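Large ribosomal subunit protein uL10 (Thermotoga maritima, PDB 1ZAV) forms the base of the ribosomal stalk, binding large-subunit rRNA and L7/L12 dimers and helping the ribosome engage GTP-bound translation factors. Local coordinates at residues 38-41 with 42-45; 139-142 with 143-146; 166-169 with 170-174. All blocks are in the same frame, centred on the assembly; numbering follows the deposited sequence.

Contact 1 (38-41 with 42-45); sequences LTEL and RSRL
Leu38 lies over one face of the Arg42 guanidinium, its CD1 3.5 Å above the plane and displaced toward the rim, so an apolar methyl rests on a flat cation one helical turn further on. Between the two side chains the nearest approach is Leu38 CD1 to Arg42 NE at 3.6 Å, while Leu38 CD2 sits beside NH1 of the same arginine. Arg42 gets there because its CG stands anti to the carbonyl carbon (chi1 -78°) and the chain then runs extended to NE, passing the leucine at a slant. Beyond the contact, NH2 of Arg42 donates to the carbonyl of Phe55 on strand 53-58, which helps to fix the rotation of the group.

The other guanidinium, that of Arg44, meets a flat partner. The Glu40 carboxylate and the Arg44 guanidinium planes are 61° apart, and the methylene CG of Glu40, not its oxygens, comes closest, 3.7 Å from Arg44 NE. Glu40 OE2 stays 4.1 Å from that nitrogen, beyond a salt bridge. The ion pair of Arg44 is made instead with Asp106, at the C-terminal end of helix 94-106.

Thr39 O is gripped twice by one residue: Ser43 N at 2.9 Å and Ser43 OG at 2.8 Å reach it from opposite faces of the carbonyl plane. This is the familiar bond of a helical serine back to the carbonyl four residues earlier. On the buried side Leu41 CG meets Leu45 CD1 at 4.2 Å, and both pack on Phe55.

Helix 35-49 is thus amphipathic here: leucines face the sheet, and the arginines flanking them use their aliphatic and flat parts for packing while their charged ends bind strand 53-58 and Asp106. The nearby Glu40 carboxylate would probably add a modest electrostatic attraction for Arg44.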
loop_
_atom_site.group_PDB
_atom_site.type_symbol
_atom_site.label_atom_id
_atom_site.label_comp_id
_atom_site.label_asym_id
_atom_site.label_seq_id
_atom_site.Cartn_x
_atom_site.Cartn_y
_atom_site.Cartn_z
ATOM N N LEU A 38 -35.749 8.811 3.150
ATOM C CA LEU A 38 -35.393 9.060 1.756
ATOM C C LEU A 38 -34.951 10.519 1.644
ATOM O O LEU A 38 -33.899 10.820 1.079
ATOM C CB LEU A 38 -36.607 8.809 0.863
ATOM C CG LEU A 38 -36.464 9.060 -0.642
ATOM C CD1 LEU A 38 -35.344 8.182 -1.229
ATOM C CD2 LEU A 38 -37.800 8.757 -1.304
ATOM N N THR A 39 -35.751 11.420 2.212
ATOM C CA THR A 39 -35.439 12.847 2.161
ATOM C C THR A 39 -34.075 13.137 2.789
ATOM O O THR A 39 -33.271 13.873 2.220
ATOM C CB THR A 39 -36.541 13.688 2.863
ATOM O OG1 THR A 39 -37.772 13.555 2.143
ATOM C CG2 THR A 39 -36.158 15.162 2.893
ATOM N N GLU A 40 -33.803 12.538 3.946
ATOM C CA GLU A 40 -32.523 12.748 4.619
ATOM C C GLU A 40 -31.330 12.212 3.821
ATOM O O GLU A 40 -30.301 12.879 3.707
ATOM C CB GLU A 40 -32.546 12.111 6.013
ATOM C CG GLU A 40 -31.233 12.241 6.776
ATOM C CD GLU A 40 -30.840 13.687 7.033
ATOM O OE1 GLU A 40 -30.684 14.455 6.057
ATOM O OE2 GLU A 40 -30.685 14.061 8.214
ATOM N N LEU A 41 -31.455 11.011 3.265
ATOM C CA LEU A 41 -30.367 10.451 2.472
ATOM C C LEU A 41 -30.107 11.343 1.258
ATOM O O LEU A 41 -28.959 11.634 0.924
ATOM C CB LEU A 41 -30.703 9.027 2.009
ATOM C CG LEU A 41 -29.748 8.313 1.039
ATOM C CD1 LEU A 41 -28.310 8.239 1.579
ATOM C CD2 LEU A 41 -30.283 6.913 0.800
ATOM N N ARG A 42 -31.177 11.774 0.597
ATOM C CA ARG A 42 -31.027 12.627 -0.579
ATOM C C ARG A 42 -30.380 13.952 -0.226
ATOM O O ARG A 42 -29.618 14.505 -1.014
ATOM C CB ARG A 42 -32.382 12.869 -1.244
ATOM C CG ARG A 42 -32.842 11.689 -2.076
ATOM C CD ARG A 42 -34.223 11.912 -2.645
ATOM N NE ARG A 42 -34.592 10.827 -3.552
ATOM C CZ ARG A 42 -35.821 10.614 -4.007
ATOM N NH1 ARG A 42 -36.823 11.412 -3.644
ATOM N NH2 ARG A 42 -36.045 9.599 -4.837
ATOM N N SER A 43 -30.686 14.456 0.965
ATOM C CA SER A 43 -30.116 15.715 1.420
ATOM C C SER A 43 -28.619 15.545 1.670
ATOM O O SER A 43 -27.824 16.406 1.294
ATOM C CB SER A 43 -30.811 16.177 2.703
ATOM O OG SER A 43 -32.199 16.398 2.476
ATOM N N ARG A 44 -28.235 14.433 2.298
ATOM C CA ARG A 44 -26.822 14.177 2.567
ATOM C C ARG A 44 -26.063 14.048 1.253
ATOM O O ARG A 44 -24.918 14.491 1.135
ATOM C CB ARG A 44 -26.645 12.904 3.405
ATOM C CG ARG A 44 -27.189 13.001 4.844
ATOM C CD ARG A 44 -26.796 11.781 5.687
ATOM N NE ARG A 44 -27.563 11.682 6.935
ATOM C CZ ARG A 44 -27.396 10.729 7.849
ATOM N NH1 ARG A 44 -26.480 9.786 7.670
ATOM N NH2 ARG A 44 -28.155 10.703 8.936
ATOM N N LEU A 45 -26.702 13.441 0.256
ATOM C CA LEU A 45 -26.069 13.285 -1.042
ATOM C C LEU A 45 -25.899 14.631 -1.738
ATOM O O LEU A 45 -24.824 14.948 -2.228
ATOM C CB LEU A 45 -26.896 12.343 -1.925
ATOM C CG LEU A 45 -26.814 10.868 -1.503
ATOM C CD1 LEU A 45 -27.840 10.030 -2.254
ATOM C CD2 LEU A 45 -25.389 10.359 -1.765
#

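Contact 2 (139-142 with 143-146); sequences EELY and AMLV
Met144 makes the closest side-chain approach of this helical turn, its CG 3.0 Å from the backbone O of Glu140. That carbonyl also accepts the backbone N-H of Met144 at 3.0 Å, so the thioether chain starts out beside the very oxygen its own amide binds. The cause is the first torsion of Met144, chi1 -48°, which sets CG beside its backbone N and back over the preceding turn.

Among the hydrogen bonds, Ala143 N to Glu139 O and Leu145 N to Leu141 O, both 3.0 Å, continue the alpha-helical pattern. Leu145 N also has a weak second bond to Tyr142 O at 3.3 Å, with an angle at the hydrogen of only 121°. The carboxylate of Glu140 turns back along the chain, where OE1 accepts from Ser137 N, just before the helix.

Apolar contact between side chains is sparse and loose: Leu141 CD2 and Met144 SD stand 4.4 Å apart. The methyl of Ala143 lies against the backbone, 3.3 Å from Glu140 O. Glu139 OE2 lies in the plane of the Tyr142 ring, at its edge.

The larger apolar groups are spent on other chains. Leu141, Tyr142 and Leu145 pack on apolar side chains of one neighbouring protein chain, and the Tyr142 ring stacks with an aromatic side chain of another. This is the first part of helix 138-176, the region that binds L7/L12 dimers, close after the short helix 126-133 and the edge strand 122-125 of the antiparallel sheet.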
loop_
_atom_site.group_PDB
_atom_site.type_symbol
_atom_site.label_atom_id
_atom_site.label_comp_id
_atom_site.label_asym_id
_atom_site.label_seq_id
_atom_site.Cartn_x
_atom_site.Cartn_y
_atom_site.Cartn_z
ATOM N N GLU A 139 -6.600 13.247 -0.361
ATOM C CA GLU A 139 -5.427 13.878 0.225
ATOM C C GLU A 139 -4.623 12.885 1.051
ATOM O O GLU A 139 -3.401 12.827 0.931
ATOM C CB GLU A 139 -5.828 15.082 1.082
ATOM C CG GLU A 139 -6.151 16.319 0.261
ATOM C CD GLU A 139 -5.035 16.681 -0.717
ATOM O OE1 GLU A 139 -3.887 16.911 -0.269
ATOM O OE2 GLU A 139 -5.305 16.734 -1.939
ATOM N N GLU A 140 -5.308 12.107 1.884
ATOM C CA GLU A 140 -4.641 11.104 2.708
ATOM C C GLU A 140 -3.972 10.085 1.782
ATOM O O GLU A 140 -2.862 9.615 2.041
ATOM C CB GLU A 140 -5.658 10.403 3.615
ATOM C CG GLU A 140 -6.392 11.344 4.558
ATOM C CD GLU A 140 -7.419 10.638 5.434
ATOM O OE1 GLU A 140 -8.271 9.901 4.895
ATOM O OE2 GLU A 140 -7.383 10.832 6.669
ATOM N N LEU A 141 -4.650 9.763 0.686
ATOM C CA LEU A 141 -4.117 8.812 -0.282
ATOM C C LEU A 141 -2.819 9.325 -0.886
ATOM O O LEU A 141 -1.825 8.593 -0.945
ATOM C CB LEU A 141 -5.142 8.547 -1.384
ATOM C CG LEU A 141 -6.338 7.679 -0.989
ATOM C CD1 LEU A 141 -7.366 7.690 -2.113
ATOM C CD2 LEU A 141 -5.868 6.254 -0.699
ATOM N N TYR A 142 -2.822 10.578 -1.334
ATOM C CA TYR A 142 -1.625 11.169 -1.918
ATOM C C TYR A 142 -0.487 11.123 -0.903
ATOM O O TYR A 142 0.660 10.850 -1.253
ATOM C CB TYR A 142 -1.889 12.621 -2.329
ATOM C CG TYR A 142 -2.572 12.786 -3.671
ATOM C CD1 TYR A 142 -3.601 13.710 -3.839
ATOM C CD2 TYR A 142 -2.166 12.045 -4.783
ATOM C CE1 TYR A 142 -4.212 13.896 -5.073
ATOM C CE2 TYR A 142 -2.769 12.226 -6.030
ATOM C CZ TYR A 142 -3.791 13.153 -6.163
ATOM O OH TYR A 142 -4.391 13.339 -7.386
ATOM N N ALA A 143 -0.818 11.392 0.357
ATOM C CA ALA A 143 0.166 11.373 1.428
ATOM C C ALA A 143 0.812 9.993 1.546
ATOM O O ALA A 143 2.032 9.883 1.622
ATOM C CB ALA A 143 -0.492 11.753 2.751
ATOM N N MET A 144 -0.014 8.949 1.562
ATOM C CA MET A 144 0.471 7.573 1.678
ATOM C C MET A 144 1.300 7.128 0.476
ATOM O O MET A 144 2.214 6.313 0.609
ATOM C CB MET A 144 -0.701 6.604 1.820
ATOM C CG MET A 144 -1.741 6.988 2.842
ATOM S SD MET A 144 -3.162 5.882 2.750
ATOM C CE MET A 144 -3.556 5.657 4.496
ATOM N N LEU A 145 0.960 7.649 -0.696
ATOM C CA LEU A 145 1.653 7.291 -1.928
ATOM C C LEU A 145 3.161 7.481 -1.841
ATOM O O LEU A 145 3.926 6.656 -2.340
ATOM C CB LEU A 145 1.105 8.109 -3.102
ATOM C CG LEU A 145 1.580 7.699 -4.502
ATOM C CD1 LEU A 145 1.135 6.272 -4.805
ATOM C CD2 LEU A 145 1.011 8.661 -5.534
ATOM N N VAL A 146 3.589 8.568 -1.205
ATOM C CA VAL A 146 5.012 8.852 -1.079
ATOM C C VAL A 146 5.787 7.736 -0.376
ATOM O O VAL A 146 6.835 7.317 -0.859
ATOM C CB VAL A 146 5.261 10.180 -0.321
ATOM C CG1 VAL A 146 4.892 10.031 1.145
ATOM C CG2 VAL A 146 6.713 10.591 -0.469
#

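Contact 3 (166-169 with 170-174); sequences NLVY and VLNAI
Val170 opens the second segment by pressing CG1 against the preceding turn, 3.1 Å from Leu167 O. With chi1 at 74°, that methyl lies between its own backbone N and carbonyl carbon, which directs it back at the carbonyls of Leu167 and Asn166. Its amide meanwhile donates to Asn166 O at 3.0 Å.

Leu171 makes the tight apolar contact. Its CD1 is 3.4 Å from Leu167 CD2, and its CG is 3.5 Å from the same methyl; both pairs are closer than usual van der Waals contact. Leu167 CD2 thus lies against the flank of the Leu171 branch, over CG and CD1. The backbone N of Leu171 binds Leu167 O, so the two leucines are joined through main chain and side chain alike. With an alanine here, the Leu167 CD2 methyl would probably lose this neighbour in its own helix and be freer to turn, and a gap would be likely to open toward the adjoining chain.

At Asn172 the side-chain CG lies 3.5 Å from Val168 O, and the backbone N of Asn172 donates to that oxygen at 3.1 Å. Ala173 follows with N to Tyr169 O at 3.0 Å and its CB 3.5 Å from the same oxygen. Ile174 has its amide bound to Val170 O, and its side chain packs on an apolar side chain of a neighbouring protein chain.

Chemically the turn is divided: i to i+4 backbone bonds hold the main-chain N-H groups of residues 170 to 174, and the leucines present a hydrocarbon surface. Leu167 and Leu171 both pack on apolar side chains of another chain, consistent with a binding surface for the L7/L12 dimers.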
loop_
_atom_site.group_PDB
_atom_site.type_symbol
_atom_site.label_atom_id
_atom_site.label_comp_id
_atom_site.label_asym_id
_atom_site.label_seq_id
_atom_site.Cartn_x
_atom_site.Cartn_y
_atom_site.Cartn_z
ATOM N N ASN A 166 20.079 -7.873 14.755
ATOM C CA ASN A 166 19.976 -9.278 15.139
ATOM C C ASN A 166 20.973 -9.617 16.253
ATOM O O ASN A 166 20.647 -10.370 17.171
ATOM C CB ASN A 166 20.226 -10.187 13.933
ATOM C CG ASN A 166 19.077 -10.170 12.937
ATOM O OD1 ASN A 166 19.223 -10.623 11.799
ATOM N ND2 ASN A 166 17.928 -9.660 13.362
ATOM N N LEU A 167 22.184 -9.068 16.167
ATOM C CA LEU A 167 23.208 -9.312 17.185
ATOM C C LEU A 167 22.692 -8.789 18.532
ATOM O O LEU A 167 22.740 -9.481 19.550
ATOM C CB LEU A 167 24.505 -8.576 16.834
ATOM C CG LEU A 167 25.836 -9.044 17.451
ATOM C CD1 LEU A 167 26.786 -7.855 17.568
ATOM C CD2 LEU A 167 25.622 -9.684 18.801
ATOM N N VAL A 168 22.204 -7.554 18.513
ATOM C CA VAL A 168 21.673 -6.907 19.705
ATOM C C VAL A 168 20.489 -7.668 20.293
ATOM O O VAL A 168 20.383 -7.815 21.516
ATOM C CB VAL A 168 21.246 -5.464 19.387
ATOM C CG1 VAL A 168 20.491 -4.859 20.554
ATOM C CG2 VAL A 168 22.467 -4.644 19.086
ATOM N N TYR A 169 19.606 -8.155 19.426
ATOM C CA TYR A 169 18.444 -8.899 19.886
ATOM C C TYR A 169 18.820 -10.216 20.563
ATOM O O TYR A 169 18.265 -10.551 21.611
ATOM C CB TYR A 169 17.474 -9.192 18.731
ATOM C CG TYR A 169 16.807 -7.970 18.126
ATOM C CD1 TYR A 169 16.604 -6.811 18.878
ATOM C CD2 TYR A 169 16.356 -7.984 16.803
ATOM C CE1 TYR A 169 15.968 -5.694 18.327
ATOM C CE2 TYR A 169 15.720 -6.873 16.245
ATOM C CZ TYR A 169 15.528 -5.735 17.010
ATOM O OH TYR A 169 14.888 -4.643 16.459
ATOM N N VAL A 170 19.755 -10.963 19.979
ATOM C CA VAL A 170 20.137 -12.239 20.572
ATOM C C VAL A 170 20.913 -12.070 21.876
ATOM O O VAL A 170 20.809 -12.909 22.772
ATOM C CB VAL A 170 20.958 -13.117 19.590
ATOM C CG1 VAL A 170 22.374 -12.582 19.441
ATOM C CG2 VAL A 170 20.970 -14.549 20.081
ATOM N N LEU A 171 21.687 -10.994 21.991
ATOM C CA LEU A 171 22.444 -10.759 23.215
ATOM C C LEU A 171 21.459 -10.457 24.338
ATOM O O LEU A 171 21.620 -10.942 25.458
ATOM C CB LEU A 171 23.428 -9.591 23.039
ATOM C CG LEU A 171 24.625 -9.841 22.108
ATOM C CD1 LEU A 171 25.481 -8.589 22.027
ATOM C CD2 LEU A 171 25.454 -11.024 22.615
ATOM N N ASN A 172 20.441 -9.656 24.037
ATOM C CA ASN A 172 19.428 -9.322 25.032
ATOM C C ASN A 172 18.715 -10.595 25.449
ATOM O O ASN A 172 18.411 -10.791 26.628
ATOM C CB ASN A 172 18.408 -8.334 24.466
ATOM C CG ASN A 172 18.881 -6.905 24.544
ATOM O OD1 ASN A 172 18.225 -5.995 24.035
ATOM N ND2 ASN A 172 20.019 -6.692 25.189
ATOM N N ALA A 173 18.453 -11.461 24.474
ATOM C CA ALA A 173 17.787 -12.727 24.741
ATOM C C ALA A 173 18.587 -13.530 25.767
ATOM O O ALA A 173 18.035 -14.029 26.749
ATOM C CB ALA A 173 17.638 -13.518 23.455
ATOM N N ILE A 174 19.891 -13.648 25.539
ATOM C CA ILE A 174 20.757 -14.384 26.450
ATOM C C ILE A 174 20.730 -13.758 27.842
ATOM O O ILE A 174 20.817 -14.465 28.846
ATOM C CB ILE A 174 22.213 -14.405 25.942
ATOM C CG1 ILE A 174 22.287 -15.185 24.627
ATOM C CG2 ILE A 174 23.127 -15.026 26.995
ATOM C CD1 ILE A 174 23.644 -15.132 23.963
#

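The three contacts follow one another along the chain and none touches another. Contact 1 belongs to the globular domain, on helix 35-49 against the sheet, and no other protein chain of the assembly reaches it. Contacts 2 and 3 share helix 138-176, the L7/L12-binding region, with centres about 36 Å apart and nearest atoms about 23 Å apart. Both pack apolar side chains on other protein chains. The centres of contacts 1 and 2 are about 30 Å apart, those of contacts 1 and 3 about 60 Å, on opposite sides of the chain's centre. Packing within the domain thus gives way to packing between chains along the protruding helix.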